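Local structure of cellulase (Bacillus sp. BG-CS10, 5E0C) at residues A[93-98]-A[139-144]; A[185-190]-A[216-221]; A[359-364]-A[393-398]. The protein probably hydrolyses the internal beta-1,4-glucosidic bonds of cellulose with a family 5 glycoside hydrolase domain followed by two carbohydrate-binding-type domains. All coordinates share one frame; numbering follows the deposited sequence.

Contact 1 of 3, residues A[93-98]-A[139-144]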
ATOM      1  N   GLU A  93     -19.111  15.813 -10.729  1.00 32.44           N
ATOM      2  CA  GLU A  93     -20.424  16.087 -10.120  1.00 33.32           C
ATOM      3  C   GLU A  93     -20.420  15.936  -8.602  1.00 32.93           C
ATOM      4  O   GLU A  93     -21.202  16.590  -7.920  1.00 33.91           O
ATOM      5  CB  GLU A  93     -21.499  15.161 -10.684  1.00 30.96           C
ATOM      6  CG  GLU A  93     -21.798  15.346 -12.150  1.00 36.99           C
ATOM      7  CD  GLU A  93     -22.718  14.258 -12.683  1.00 41.48           C
ATOM      8  OE1 GLU A  93     -23.609  13.806 -11.916  1.00 41.90           O
ATOM      9  OE2 GLU A  93     -22.530  13.836 -13.850  1.00 39.00           O
ATOM     10  N   GLU A  94     -19.567  15.053  -8.083  1.00 32.13           N
ATOM     11  CA  GLU A  94     -19.404  14.898  -6.634  1.00 30.08           C
ATOM     12  C   GLU A  94     -18.533  15.986  -6.028  1.00 31.08           C
ATOM     13  O   GLU A  94     -18.208  15.942  -4.841  1.00 31.87           O
ATOM     14  CB  GLU A  94     -18.805  13.531  -6.293  1.00 30.45           C
ATOM     15  CG  GLU A  94     -19.679  12.363  -6.691  1.00 30.61           C
ATOM     16  CD  GLU A  94     -20.957  12.311  -5.873  1.00 34.50           C
ATOM     17  OE1 GLU A  94     -21.073  13.056  -4.871  1.00 32.55           O
ATOM     18  OE2 GLU A  94     -21.864  11.541  -6.243  1.00 37.60           O
ATOM     19  N   ASP A  95     -18.156  16.954  -6.857  1.00 33.62           N
ATOM     20  CA  ASP A  95     -17.231  18.016  -6.477  1.00 35.93           C
ATOM     21  C   ASP A  95     -15.842  17.467  -6.111  1.00 32.51           C
ATOM     22  O   ASP A  95     -15.115  18.057  -5.319  1.00 34.12           O
ATOM     23  CB  ASP A  95     -17.796  18.841  -5.320  1.00 36.03           C
ATOM     24  CG  ASP A  95     -17.167  20.214  -5.235  1.00 45.38           C
ATOM     25  OD1 ASP A  95     -16.968  20.836  -6.310  1.00 44.69           O
ATOM     26  OD2 ASP A  95     -16.857  20.668  -4.105  1.00 45.75           O
ATOM     27  N   LEU A  96     -15.475  16.340  -6.709  1.00 29.19           N
ATOM     28  CA  LEU A  96     -14.141  15.774  -6.538  1.00 30.12           C
ATOM     29  C   LEU A  96     -13.124  16.375  -7.508  1.00 32.05           C
ATOM     30  O   LEU A  96     -13.484  16.818  -8.612  1.00 30.06           O
ATOM     31  CB  LEU A  96     -14.169  14.254  -6.745  1.00 27.48           C
ATOM     32  CG  LEU A  96     -14.960  13.398  -5.756  1.00 29.44           C
ATOM     33  CD1 LEU A  96     -15.011  11.962  -6.255  1.00 30.61           C
ATOM     34  CD2 LEU A  96     -14.322  13.468  -4.391  1.00 28.83           C
ATOM     35  N   TYR A  97     -11.856  16.383  -7.103  1.00 27.61           N
ATOM     36  CA  TYR A  97     -10.769  16.605  -8.054  1.00 28.10           C
ATOM     37  C   TYR A  97     -10.482  15.284  -8.737  1.00 26.95           C
ATOM     38  O   TYR A  97     -10.601  14.221  -8.122  1.00 25.85           O
ATOM     39  CB  TYR A  97      -9.503  17.127  -7.368  1.00 27.94           C
ATOM     40  CG  TYR A  97      -9.621  18.531  -6.827  1.00 28.51           C
ATOM     41  CD1 TYR A  97     -10.124  18.764  -5.549  1.00 29.55           C
ATOM     42  CD2 TYR A  97      -9.222  19.624  -7.583  1.00 26.40           C
ATOM     43  CE1 TYR A  97     -10.230  20.045  -5.042  1.00 29.10           C
ATOM     44  CE2 TYR A  97      -9.328  20.913  -7.085  1.00 29.36           C
ATOM     45  CZ  TYR A  97      -9.830  21.119  -5.816  1.00 30.65           C
ATOM     46  OH  TYR A  97      -9.935  22.400  -5.312  1.00 31.28           O
ATOM     47  N   VAL A  98     -10.093  15.346 -10.002  1.00 25.90           N
ATOM     48  CA  VAL A  98      -9.825  14.143 -10.775  1.00 24.65           C
ATOM     49  C   VAL A  98      -8.472  14.204 -11.472  1.00 25.58           C
ATOM     50  O   VAL A  98      -8.187  15.173 -12.158  1.00 25.44           O
ATOM     51  CB  VAL A  98     -10.914  13.925 -11.831  1.00 26.04           C
ATOM     52  CG1 VAL A  98     -10.607  12.696 -12.643  1.00 24.97           C
ATOM     53  CG2 VAL A  98     -12.276  13.814 -11.165  1.00 27.80           C
ATOM     54  N   SER A 139     -14.038  21.356 -16.340  1.00 37.31           N
ATOM     55  CA  SER A 139     -13.560  22.061 -15.148  1.00 31.50           C
ATOM     56  C   SER A 139     -12.074  21.885 -14.816  1.00 32.70           C
ATOM     57  O   SER A 139     -11.495  20.824 -15.058  1.00 32.82           O
ATOM     58  CB  SER A 139     -14.361  21.566 -13.940  1.00 31.56           C
ATOM     59  OG  SER A 139     -13.701  21.847 -12.718  1.00 33.61           O
ATOM     60  N   HIS A 140     -11.468  22.919 -14.242  1.00 32.00           N
ATOM     61  CA  HIS A 140     -10.060  22.859 -13.869  1.00 33.33           C
ATOM     62  C   HIS A 140      -9.760  21.859 -12.762  1.00 31.14           C
ATOM     63  O   HIS A 140      -8.599  21.563 -12.492  1.00 29.35           O
ATOM     64  CB  HIS A 140      -9.547  24.245 -13.457  1.00 35.82           C
ATOM     65  CG  HIS A 140      -9.334  25.173 -14.612  1.00 43.77           C
ATOM     66  ND1 HIS A 140     -10.351  25.931 -15.161  1.00 51.06           N
ATOM     67  CD2 HIS A 140      -8.236  25.429 -15.359  1.00 39.89           C
ATOM     68  CE1 HIS A 140      -9.879  26.632 -16.173  1.00 46.66           C
ATOM     69  NE2 HIS A 140      -8.596  26.344 -16.316  1.00 42.41           N
ATOM     70  N   LYS A 141     -10.801  21.339 -12.119  1.00 30.75           N
ATOM     71  CA  LYS A 141     -10.619  20.370 -11.045  1.00 31.27           C
ATOM     72  C   LYS A 141     -10.221  19.016 -11.612  1.00 28.28           C
ATOM     73  O   LYS A 141      -9.815  18.116 -10.878  1.00 27.74           O
ATOM     74  CB  LYS A 141     -11.886  20.255 -10.202  1.00 31.15           C
ATOM     75  CG  LYS A 141     -12.328  21.588  -9.639  1.00 31.10           C
ATOM     76  CD  LYS A 141     -13.444  21.456  -8.644  1.00 31.11           C
ATOM     77  CE  LYS A 141     -12.973  20.739  -7.397  1.00 33.12           C
ATOM     78  NZ  LYS A 141     -13.938  20.959  -6.287  1.00 39.34           N
ATOM     79  N   LEU A 142     -10.343  18.886 -12.928  1.00 28.95           N
ATOM     80  CA  LEU A 142      -9.718  17.781 -13.650  1.00 29.34           C
ATOM     81  C   LEU A 142      -8.295  18.181 -14.072  1.00 27.59           C
ATOM     82  O   LEU A 142      -8.090  19.219 -14.682  1.00 27.64           O
ATOM     83  CB  LEU A 142     -10.557  17.382 -14.866  1.00 25.43           C
ATOM     84  CG  LEU A 142      -9.939  16.414 -15.877  1.00 26.86           C
ATOM     85  CD1 LEU A 142      -9.580  15.091 -15.223  1.00 25.84           C
ATOM     86  CD2 LEU A 142     -10.886  16.194 -17.039  1.00 25.78           C
ATOM     87  N   MET A 143      -7.323  17.351 -13.713  1.00 26.47           N
ATOM     88  CA  MET A 143      -5.922  17.560 -14.037  1.00 26.50           C
ATOM     89  C   MET A 143      -5.353  16.373 -14.832  1.00 26.89           C
ATOM     90  O   MET A 143      -5.866  15.252 -14.740  1.00 27.82           O
ATOM     91  CB  MET A 143      -5.129  17.762 -12.758  1.00 25.25           C
ATOM     92  CG  MET A 143      -5.042  16.517 -11.894  1.00 24.27           C
ATOM     93  SD  MET A 143      -4.634  16.917 -10.188  1.00 18.20           S
ATOM     94  CE  MET A 143      -6.256  17.344  -9.526  1.00 26.25           C
ATOM     95  N   PHE A 144      -4.295  16.624 -15.602  1.00 24.71           N
ATOM     96  CA  PHE A 144      -3.668  15.588 -16.429  1.00 24.46           C
ATOM     97  C   PHE A 144      -2.298  15.203 -15.923  1.00 24.22           C
ATOM     98  O   PHE A 144      -1.479  16.072 -15.595  1.00 26.29           O
ATOM     99  CB  PHE A 144      -3.511  16.041 -17.875  1.00 24.80           C
ATOM    100  CG  PHE A 144      -4.793  16.282 -18.581  1.00 27.10           C
ATOM    101  CD1 PHE A 144      -5.954  15.627 -18.196  1.00 26.82           C
ATOM    102  CD2 PHE A 144      -4.843  17.170 -19.649  1.00 26.94           C
ATOM    103  CE1 PHE A 144      -7.152  15.858 -18.870  1.00 27.31           C
ATOM    104  CE2 PHE A 144      -6.025  17.409 -20.311  1.00 28.78           C
ATOM    105  CZ  PHE A 144      -7.184  16.754 -19.923  1.00 29.02           C
TER

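Contact 2 of 3, residues A[185-190]-A[216-221]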
ATOM      1  N   ASN A 185      -7.895  23.912 -21.049  1.00 36.42           N
ATOM      2  CA  ASN A 185      -6.581  23.280 -21.023  1.00 35.67           C
ATOM      3  C   ASN A 185      -5.417  24.254 -20.810  1.00 34.75           C
ATOM      4  O   ASN A 185      -4.317  23.845 -20.432  1.00 33.73           O
ATOM      5  CB  ASN A 185      -6.368  22.492 -22.311  1.00 35.98           C
ATOM      6  CG  ASN A 185      -7.265  21.272 -22.397  1.00 35.42           C
ATOM      7  OD1 ASN A 185      -7.711  20.759 -21.373  1.00 34.89           O
ATOM      8  ND2 ASN A 185      -7.513  20.786 -23.613  1.00 31.90           N
ATOM      9  N   THR A 186      -5.667  25.540 -21.028  1.00 36.63           N
ATOM     10  CA  THR A 186      -4.638  26.571 -20.897  1.00 35.70           C
ATOM     11  C   THR A 186      -4.121  26.718 -19.466  1.00 35.78           C
ATOM     12  O   THR A 186      -2.921  26.857 -19.243  1.00 37.17           O
ATOM     13  CB  THR A 186      -5.169  27.941 -21.383  1.00 38.86           C
ATOM     14  OG1 THR A 186      -5.548  27.843 -22.762  1.00 39.39           O
ATOM     15  CG2 THR A 186      -4.105  29.021 -21.240  1.00 36.18           C
ATOM     16  N   GLU A 187      -5.017  26.690 -18.486  1.00 37.20           N
ATOM     17  CA  GLU A 187      -4.582  26.812 -17.098  1.00 35.25           C
ATOM     18  C   GLU A 187      -4.859  25.534 -16.322  1.00 32.83           C
ATOM     19  O   GLU A 187      -4.715  25.499 -15.106  1.00 30.49           O
ATOM     20  CB  GLU A 187      -5.253  28.009 -16.432  1.00 37.56           C
ATOM     21  CG  GLU A 187      -5.165  29.261 -17.287  1.00 41.02           C
ATOM     22  CD  GLU A 187      -5.516  30.543 -16.547  1.00 48.92           C
ATOM     23  OE1 GLU A 187      -5.733  30.507 -15.311  1.00 50.54           O
ATOM     24  OE2 GLU A 187      -5.570  31.598 -17.220  1.00 52.43           O
ATOM     25  N   ARG A 188      -5.234  24.477 -17.040  1.00 33.76           N
ATOM     26  CA  ARG A 188      -5.443  23.184 -16.412  1.00 30.29           C
ATOM     27  C   ARG A 188      -4.169  22.714 -15.717  1.00 29.07           C
ATOM     28  O   ARG A 188      -3.091  22.725 -16.310  1.00 29.22           O
ATOM     29  CB  ARG A 188      -5.895  22.141 -17.433  1.00 30.24           C
ATOM     30  CG  ARG A 188      -6.214  20.806 -16.784  1.00 30.00           C
ATOM     31  CD  ARG A 188      -6.749  19.771 -17.754  1.00 28.78           C
ATOM     32  NE  ARG A 188      -7.798  20.281 -18.634  1.00 33.26           N
ATOM     33  CZ  ARG A 188      -9.052  20.525 -18.262  1.00 33.32           C
ATOM     34  NH1 ARG A 188      -9.431  20.343 -17.002  1.00 30.87           N
ATOM     35  NH2 ARG A 188      -9.925  20.975 -19.155  1.00 34.34           N
ATOM     36  N   PRO A 189      -4.285  22.336 -14.441  1.00 28.53           N
ATOM     37  CA  PRO A 189      -3.105  21.840 -13.736  1.00 28.60           C
ATOM     38  C   PRO A 189      -2.573  20.560 -14.375  1.00 28.10           C
ATOM     39  O   PRO A 189      -3.363  19.727 -14.832  1.00 25.93           O
ATOM     40  CB  PRO A 189      -3.624  21.594 -12.317  1.00 28.68           C
ATOM     41  CG  PRO A 189      -4.770  22.541 -12.187  1.00 25.84           C
ATOM     42  CD  PRO A 189      -5.424  22.551 -13.530  1.00 28.04           C
ATOM     43  N   LEU A 190      -1.246  20.444 -14.427  1.00 26.84           N
ATOM     44  CA  LEU A 190      -0.561  19.323 -15.053  1.00 25.45           C
ATOM     45  C   LEU A 190       0.312  18.655 -14.021  1.00 24.35           C
ATOM     46  O   LEU A 190       0.984  19.331 -13.256  1.00 24.80           O
ATOM     47  CB  LEU A 190       0.292  19.780 -16.241  1.00 23.89           C
ATOM     48  CG  LEU A 190      -0.428  20.489 -17.385  1.00 27.66           C
ATOM     49  CD1 LEU A 190       0.561  20.944 -18.466  1.00 26.13           C
ATOM     50  CD2 LEU A 190      -1.521  19.601 -17.971  1.00 24.23           C
ATOM     51  N   ASP A 216       5.804  27.417 -15.632  1.00 34.27           N
ATOM     52  CA  ASP A 216       4.338  27.425 -15.646  1.00 31.46           C
ATOM     53  C   ASP A 216       3.811  27.362 -14.221  1.00 30.37           C
ATOM     54  O   ASP A 216       4.258  26.530 -13.428  1.00 33.59           O
ATOM     55  CB  ASP A 216       3.804  26.242 -16.470  1.00 30.79           C
ATOM     56  CG  ASP A 216       2.307  26.316 -16.710  1.00 29.93           C
ATOM     57  OD1 ASP A 216       1.537  26.076 -15.756  1.00 31.72           O
ATOM     58  OD2 ASP A 216       1.892  26.593 -17.854  1.00 29.71           O
ATOM     59  N   PRO A 217       2.851  28.234 -13.890  1.00 31.61           N
ATOM     60  CA  PRO A 217       2.372  28.343 -12.509  1.00 31.77           C
ATOM     61  C   PRO A 217       1.436  27.206 -12.119  1.00 31.98           C
ATOM     62  O   PRO A 217       1.110  27.089 -10.945  1.00 37.59           O
ATOM     63  CB  PRO A 217       1.616  29.675 -12.511  1.00 28.13           C
ATOM     64  CG  PRO A 217       1.058  29.751 -13.888  1.00 28.70           C
ATOM     65  CD  PRO A 217       2.096  29.116 -14.801  1.00 30.97           C
ATOM     66  N   ASN A 218       1.012  26.390 -13.078  1.00 29.57           N
ATOM     67  CA  ASN A 218       0.010  25.358 -12.813  1.00 29.73           C
ATOM     68  C   ASN A 218       0.532  23.938 -12.910  1.00 28.27           C
ATOM     69  O   ASN A 218      -0.106  23.080 -13.510  1.00 28.74           O
ATOM     70  CB  ASN A 218      -1.165  25.523 -13.770  1.00 29.68           C
ATOM     71  CG  ASN A 218      -1.995  26.753 -13.457  1.00 31.96           C
ATOM     72  OD1 ASN A 218      -2.491  26.911 -12.343  1.00 32.27           O
ATOM     73  ND2 ASN A 218      -2.128  27.643 -14.433  1.00 33.06           N
ATOM     74  N   LEU A 219       1.685  23.688 -12.308  1.00 27.53           N
ATOM     75  CA  LEU A 219       2.305  22.378 -12.391  1.00 25.42           C
ATOM     76  C   LEU A 219       2.384  21.747 -11.013  1.00 26.61           C
ATOM     77  O   LEU A 219       2.522  22.445 -10.003  1.00 26.12           O
ATOM     78  CB  LEU A 219       3.701  22.483 -13.004  1.00 26.15           C
ATOM     79  CG  LEU A 219       3.770  23.126 -14.392  1.00 28.31           C
ATOM     80  CD1 LEU A 219       5.225  23.322 -14.815  1.00 27.90           C
ATOM     81  CD2 LEU A 219       3.016  22.298 -15.410  1.00 23.81           C
ATOM     82  N   ILE A 220       2.293  20.422 -10.982  1.00 23.94           N
ATOM     83  CA  ILE A 220       2.318  19.659  -9.746  1.00 23.51           C
ATOM     84  C   ILE A 220       3.324  18.534  -9.880  1.00 23.93           C
ATOM     85  O   ILE A 220       3.335  17.848 -10.891  1.00 23.07           O
ATOM     86  CB  ILE A 220       0.933  19.065  -9.418  1.00 23.60           C
ATOM     87  CG1 ILE A 220      -0.135  20.156  -9.400  1.00 23.35           C
ATOM     88  CG2 ILE A 220       0.971  18.312  -8.105  1.00 22.04           C
ATOM     89  CD1 ILE A 220      -1.526  19.619  -9.479  1.00 23.17           C
ATOM     90  N   ALA A 221       4.172  18.350  -8.875  1.00 20.98           N
ATOM     91  CA  ALA A 221       5.114  17.246  -8.891  1.00 23.38           C
ATOM     92  C   ALA A 221       4.451  16.017  -8.286  1.00 22.59           C
ATOM     93  O   ALA A 221       3.654  16.140  -7.366  1.00 21.89           O
ATOM     94  CB  ALA A 221       6.408  17.605  -8.121  1.00 23.46           C
TER
HETATM   95  O   HOH W   1      -0.912  27.799 -16.956  1.00 31.35           O

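Contact 3 of 3, residues A[359-364]-A[393-398]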
ATOM      1  N   GLN A 359      -1.373  -7.608  33.331  1.00 28.01           N
ATOM      2  CA  GLN A 359      -0.559  -7.516  32.117  1.00 29.22           C
ATOM      3  C   GLN A 359      -0.324  -6.085  31.674  1.00 29.02           C
ATOM      4  O   GLN A 359      -1.270  -5.326  31.470  1.00 31.53           O
ATOM      5  CB  GLN A 359      -1.208  -8.290  30.966  1.00 30.70           C
ATOM      6  CG  GLN A 359      -1.127  -9.807  31.082  1.00 35.02           C
ATOM      7  CD  GLN A 359      -0.593 -10.455  29.813  1.00 36.60           C
ATOM      8  OE1 GLN A 359       0.045  -9.802  28.978  1.00 35.56           O
ATOM      9  NE2 GLN A 359      -0.871 -11.742  29.653  1.00 36.77           N
ATOM     10  N   ASP A 360       0.944  -5.730  31.506  1.00 28.40           N
ATOM     11  CA  ASP A 360       1.324  -4.399  31.052  1.00 27.90           C
ATOM     12  C   ASP A 360       1.338  -4.307  29.536  1.00 28.13           C
ATOM     13  O   ASP A 360       1.622  -5.286  28.842  1.00 27.13           O
ATOM     14  CB  ASP A 360       2.698  -4.021  31.602  1.00 29.58           C
ATOM     15  CG  ASP A 360       2.656  -3.654  33.069  1.00 33.28           C
ATOM     16  OD1 ASP A 360       1.566  -3.749  33.669  1.00 32.00           O
ATOM     17  OD2 ASP A 360       3.722  -3.304  33.629  1.00 35.72           O
ATOM     18  N   ILE A 361       1.027  -3.116  29.034  1.00 27.21           N
ATOM     19  CA  ILE A 361       1.020  -2.822  27.605  1.00 28.69           C
ATOM     20  C   ILE A 361       1.553  -1.433  27.384  1.00 27.98           C
ATOM     21  O   ILE A 361       1.076  -0.480  27.989  1.00 26.10           O
ATOM     22  CB  ILE A 361      -0.384  -2.886  26.977  1.00 26.50           C
ATOM     23  CG1 ILE A 361      -1.060  -4.219  27.269  1.00 24.44           C
ATOM     24  CG2 ILE A 361      -0.305  -2.632  25.474  1.00 24.51           C
ATOM     25  CD1 ILE A 361      -2.550  -4.115  27.270  1.00 26.39           C
ATOM     26  N   GLN A 362       2.533  -1.316  26.502  1.00 28.84           N
ATOM     27  CA  GLN A 362       3.144  -0.030  26.225  1.00 27.89           C
ATOM     28  C   GLN A 362       2.336   0.717  25.180  1.00 26.75           C
ATOM     29  O   GLN A 362       2.195   0.246  24.051  1.00 26.06           O
ATOM     30  CB  GLN A 362       4.591  -0.221  25.761  1.00 29.35           C
ATOM     31  CG  GLN A 362       5.288   1.056  25.318  1.00 28.26           C
ATOM     32  CD  GLN A 362       5.547   1.986  26.473  1.00 31.08           C
ATOM     33  OE1 GLN A 362       6.143   1.589  27.477  1.00 32.63           O
ATOM     34  NE2 GLN A 362       5.074   3.226  26.358  1.00 31.48           N
ATOM     35  N   LEU A 363       1.803   1.877  25.556  1.00 26.08           N
ATOM     36  CA  LEU A 363       1.097   2.733  24.607  1.00 24.32           C
ATOM     37  C   LEU A 363       2.039   3.723  23.939  1.00 26.06           C
ATOM     38  O   LEU A 363       3.132   3.986  24.432  1.00 26.88           O
ATOM     39  CB  LEU A 363      -0.027   3.502  25.297  1.00 23.23           C
ATOM     40  CG  LEU A 363      -1.076   2.692  26.044  1.00 24.23           C
ATOM     41  CD1 LEU A 363      -2.126   3.619  26.639  1.00 22.19           C
ATOM     42  CD2 LEU A 363      -1.705   1.613  25.146  1.00 22.48           C
ATOM     43  N   HIS A 364       1.600   4.262  22.811  1.00 26.32           N
ATOM     44  CA  HIS A 364       2.293   5.349  22.142  1.00 25.67           C
ATOM     45  C   HIS A 364       1.307   6.474  21.977  1.00 24.80           C
ATOM     46  O   HIS A 364       0.582   6.532  20.979  1.00 24.26           O
ATOM     47  CB  HIS A 364       2.832   4.925  20.777  1.00 26.00           C
ATOM     48  CG  HIS A 364       3.801   3.785  20.843  1.00 26.55           C
ATOM     49  ND1 HIS A 364       4.797   3.716  21.778  1.00 29.73           N
ATOM     50  CD2 HIS A 364       3.908   2.676  20.075  1.00 26.26           C
ATOM     51  CE1 HIS A 364       5.494   2.600  21.592  1.00 30.15           C
ATOM     52  NE2 HIS A 364       4.973   1.958  20.571  1.00 27.63           N
ATOM     53  N   LEU A 393      -0.274   0.955  30.088  1.00 25.44           N
ATOM     54  CA  LEU A 393      -1.607   0.474  30.437  1.00 24.94           C
ATOM     55  C   LEU A 393      -1.533  -0.892  31.112  1.00 26.10           C
ATOM     56  O   LEU A 393      -0.811  -1.764  30.665  1.00 26.67           O
ATOM     57  CB  LEU A 393      -2.491   0.393  29.186  1.00 24.75           C
ATOM     58  CG  LEU A 393      -3.806  -0.379  29.346  1.00 25.37           C
ATOM     59  CD1 LEU A 393      -4.756   0.360  30.284  1.00 22.33           C
ATOM     60  CD2 LEU A 393      -4.466  -0.619  27.989  1.00 22.37           C
ATOM     61  N   THR A 394      -2.271  -1.091  32.193  1.00 26.01           N
ATOM     62  CA  THR A 394      -2.272  -2.398  32.823  1.00 25.35           C
ATOM     63  C   THR A 394      -3.674  -2.970  32.841  1.00 25.73           C
ATOM     64  O   THR A 394      -4.591  -2.347  33.372  1.00 25.05           O
ATOM     65  CB  THR A 394      -1.727  -2.352  34.272  1.00 26.89           C
ATOM     66  OG1 THR A 394      -0.386  -1.839  34.278  1.00 26.08           O
ATOM     67  CG2 THR A 394      -1.724  -3.746  34.871  1.00 26.21           C
ATOM     68  N   MET A 395      -3.838  -4.158  32.263  1.00 25.21           N
ATOM     69  CA  MET A 395      -5.079  -4.920  32.420  1.00 23.75           C
ATOM     70  C   MET A 395      -5.005  -5.755  33.695  1.00 27.34           C
ATOM     71  O   MET A 395      -4.048  -6.521  33.900  1.00 27.84           O
ATOM     72  CB  MET A 395      -5.342  -5.826  31.210  1.00 21.82           C
ATOM     73  CG  MET A 395      -5.640  -5.091  29.912  1.00 19.49           C
ATOM     74  SD  MET A 395      -7.006  -3.901  30.013  1.00 25.05           S
ATOM     75  CE  MET A 395      -8.328  -4.963  30.605  1.00 16.85           C
ATOM     76  N   LYS A 396      -6.020  -5.609  34.542  1.00 25.11           N
ATOM     77  CA  LYS A 396      -6.072  -6.318  35.808  1.00 25.50           C
ATOM     78  C   LYS A 396      -6.471  -7.766  35.599  1.00 25.80           C
ATOM     79  O   LYS A 396      -7.284  -8.073  34.725  1.00 25.56           O
ATOM     80  CB  LYS A 396      -7.042  -5.628  36.772  1.00 24.91           C
ATOM     81  CG  LYS A 396      -6.681  -4.162  37.067  1.00 27.25           C
ATOM     82  CD  LYS A 396      -5.346  -4.018  37.794  1.00 27.41           C
ATOM     83  CE  LYS A 396      -5.372  -4.696  39.153  1.00 30.45           C
ATOM     84  NZ  LYS A 396      -4.091  -4.540  39.880  1.00 35.33           N
ATOM     85  N   ALA A 397      -5.889  -8.652  36.401  1.00 24.53           N
ATOM     86  CA  ALA A 397      -6.096 -10.088  36.259  1.00 25.98           C
ATOM     87  C   ALA A 397      -7.562 -10.503  36.280  1.00 25.22           C
ATOM     88  O   ALA A 397      -7.959 -11.430  35.575  1.00 25.80           O
ATOM     89  CB  ALA A 397      -5.348 -10.825  37.347  1.00 29.47           C
ATOM     90  N   ASP A 398      -8.360  -9.845  37.110  1.00 26.33           N
ATOM     91  CA  ASP A 398      -9.763 -10.239  37.257  1.00 26.09           C
ATOM     92  C   ASP A 398     -10.580  -9.892  36.018  1.00 25.45           C
ATOM     93  O   ASP A 398     -11.488 -10.637  35.652  1.00 27.45           O
ATOM     94  CB  ASP A 398     -10.378  -9.591  38.499  1.00 28.79           C
ATOM     95  CG  ASP A 398      -9.818 -10.174  39.798  1.00 32.65           C
ATOM     96  OD1 ASP A 398      -9.139 -11.227  39.723  1.00 27.18           O
ATOM     97  OD2 ASP A 398     -10.068  -9.588  40.881  1.00 29.93           O
TER

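Contact 1 of 3, residues A[93-98]-A[139-144]
In the TIM barrel of this family 5 glycoside hydrolase, Val98 of strand 97-101 pairs in parallel with Leu142 of strand 142-145. The two are neighbouring barrel strands, joined through helices 105-110 and 117-134 in a beta-alpha-beta crossover, and they meet here at their N-terminal ends. Val98 N donates to Lys141 O at 2.9 Å. Met143 N then donates to Val98 O at 2.8 Å. Val98 CG1 and Leu142 CD1 touch at 3.7 Å on the outer face, where helix 78-93 packs over both side chains. Tyr97 and Met143 meet on the barrel interior, with CB of Tyr97 3.9 Å from CE of Met143. Helix 9-17 closes this end of the barrel: Met17 touches both residues, and Asp16 holds the Tyr97 hydroxyl.

Lys141 makes the largest single contribution, from the loop before its strand. Its chain lies across one face of the Tyr97 ring. Lys141 CE sits over the Tyr97 ring, 3.5 Å from its centroid and 11° off the normal, a CH-pi contact. Lys141 NZ lies 4.4 Å from the Tyr97 ring centroid, still over the face, a cation-pi interaction. The lysine chain bends at chi3 (67°), which turns CE in over the ring; NZ then continues to Asp95. That residue has positive phi and ends helix 78-93 in a Schellman motif. Lys141 NZ forms a salt bridge with Asp95 OD1 at 3.0 Å, although the hydrogen bond within it is weak. A second bond reaches the backbone: Lys141 NZ stands above the carbonyl plane of Asp95, 3.3 Å from its O.

Contact 2 of 3, residues A[185-190]-A[216-221]
Leu190 and Leu219 form the tight part of this contact. CB of Leu190 lies 3.8 Å from CD2 of Leu219, and the two side chains face outward, against helices 161-181 and 201-214. On the inner side, Pro189 CB meets Ile220 CD1 at 4.0 Å, with Ile10 of helix 9-17 touching both residues. The backbones are bonded between these two layers: Leu190 N gives to Asn218 O at 3.0 Å, and Ile220 N gives to Leu190 O at 2.8 Å. This is the parallel start of strands 190-193 and 219-225, the fifth and sixth of the TIM barrel.

The side towards solvent is looser. Asn218 has CG anti to its carbonyl carbon (chi1 -71°), which lays the amide beside the backbone of Glu187. Asn218 ND2 is 3.4 Å from Glu187 O, but the angle is too poor for a hydrogen bond. Instead Asn218 ND2 donates to a water at 2.8 Å. That water also lies near Thr186 O and Asp216 OD2, and so bridges the two loops. Asp216 OD1 accepts from Asn218 N at 2.7 Å in an Asx turn, while its OD2 takes a salt bridge from Arg179.

Contact 3 of 3, residues A[359-364]-A[393-398]
Thr394 OG1 donates to Asp360 OD1 at 2.8 Å, bridging two antiparallel strands on their polar face. The hydroxyl reaches the oxygen from above the carboxylate plane, 48° out of it. The two residues form a non-hydrogen-bonded pair, and their side chains stand side by side and point the same way. Thr394 CG2, anti to the backbone N, also rests 3.5 Å from Asp360 OD1. With a valine here the hydroxyl is gone, and Asp360 OD1 would probably lose its mate on the adjoining strand, leaving the carboxylate freer to turn.

Hydrogen-bonded pairs flank this one. Gln359 and Met395 exchange two backbone bonds, each 2.9 Å between N and O. Ile361 and Leu393 do the same, with Ile361 N 2.8 Å from Leu393 O. The other face is largely apolar. Ile361 CD1 lies 4.1 Å from Leu393 CD2 and also touches Met395 CG. Leu363 CD1 rests on Leu393 CB at 4.1 Å. The Gln359 side chain starts on this face but its end turns off, and its NE2 bonds His349 O.

Both segments belong to the X2 domain, whose E-set clan has an immunoglobulin-like beta sandwich. Strand 359-364 runs between strands 342-343 and 392-395 of one sheet. Phe427 of strand 425-432, in the other sheet, packs against Ile361, Leu363 and Leu393. Past Met395 the chain turns at Lys396, the N-cap of helix 397-403.

Contacts 1 and 2 lie in one barrel, with centres about 13 Å apart. They join strands three to four and five to six, and they touch across the seam between. Arg188 NH1 of contact 2 probably bonds Ser139 O and Leu142 O of contact 1, each at 2.9 Å. Met143 CB packs 3.4 Å from Pro189 O. Both contacts sit at the N-terminal ends of the strands. In TIM-barrel enzymes the active site lies at the other end, so neither contact is likely to line it. Contact 3 is in the X2 domain. Its centre lies about 48 Å from that of contact 1 and about 53 Å from that of contact 2, and its nearest atoms are about 30 Å from either.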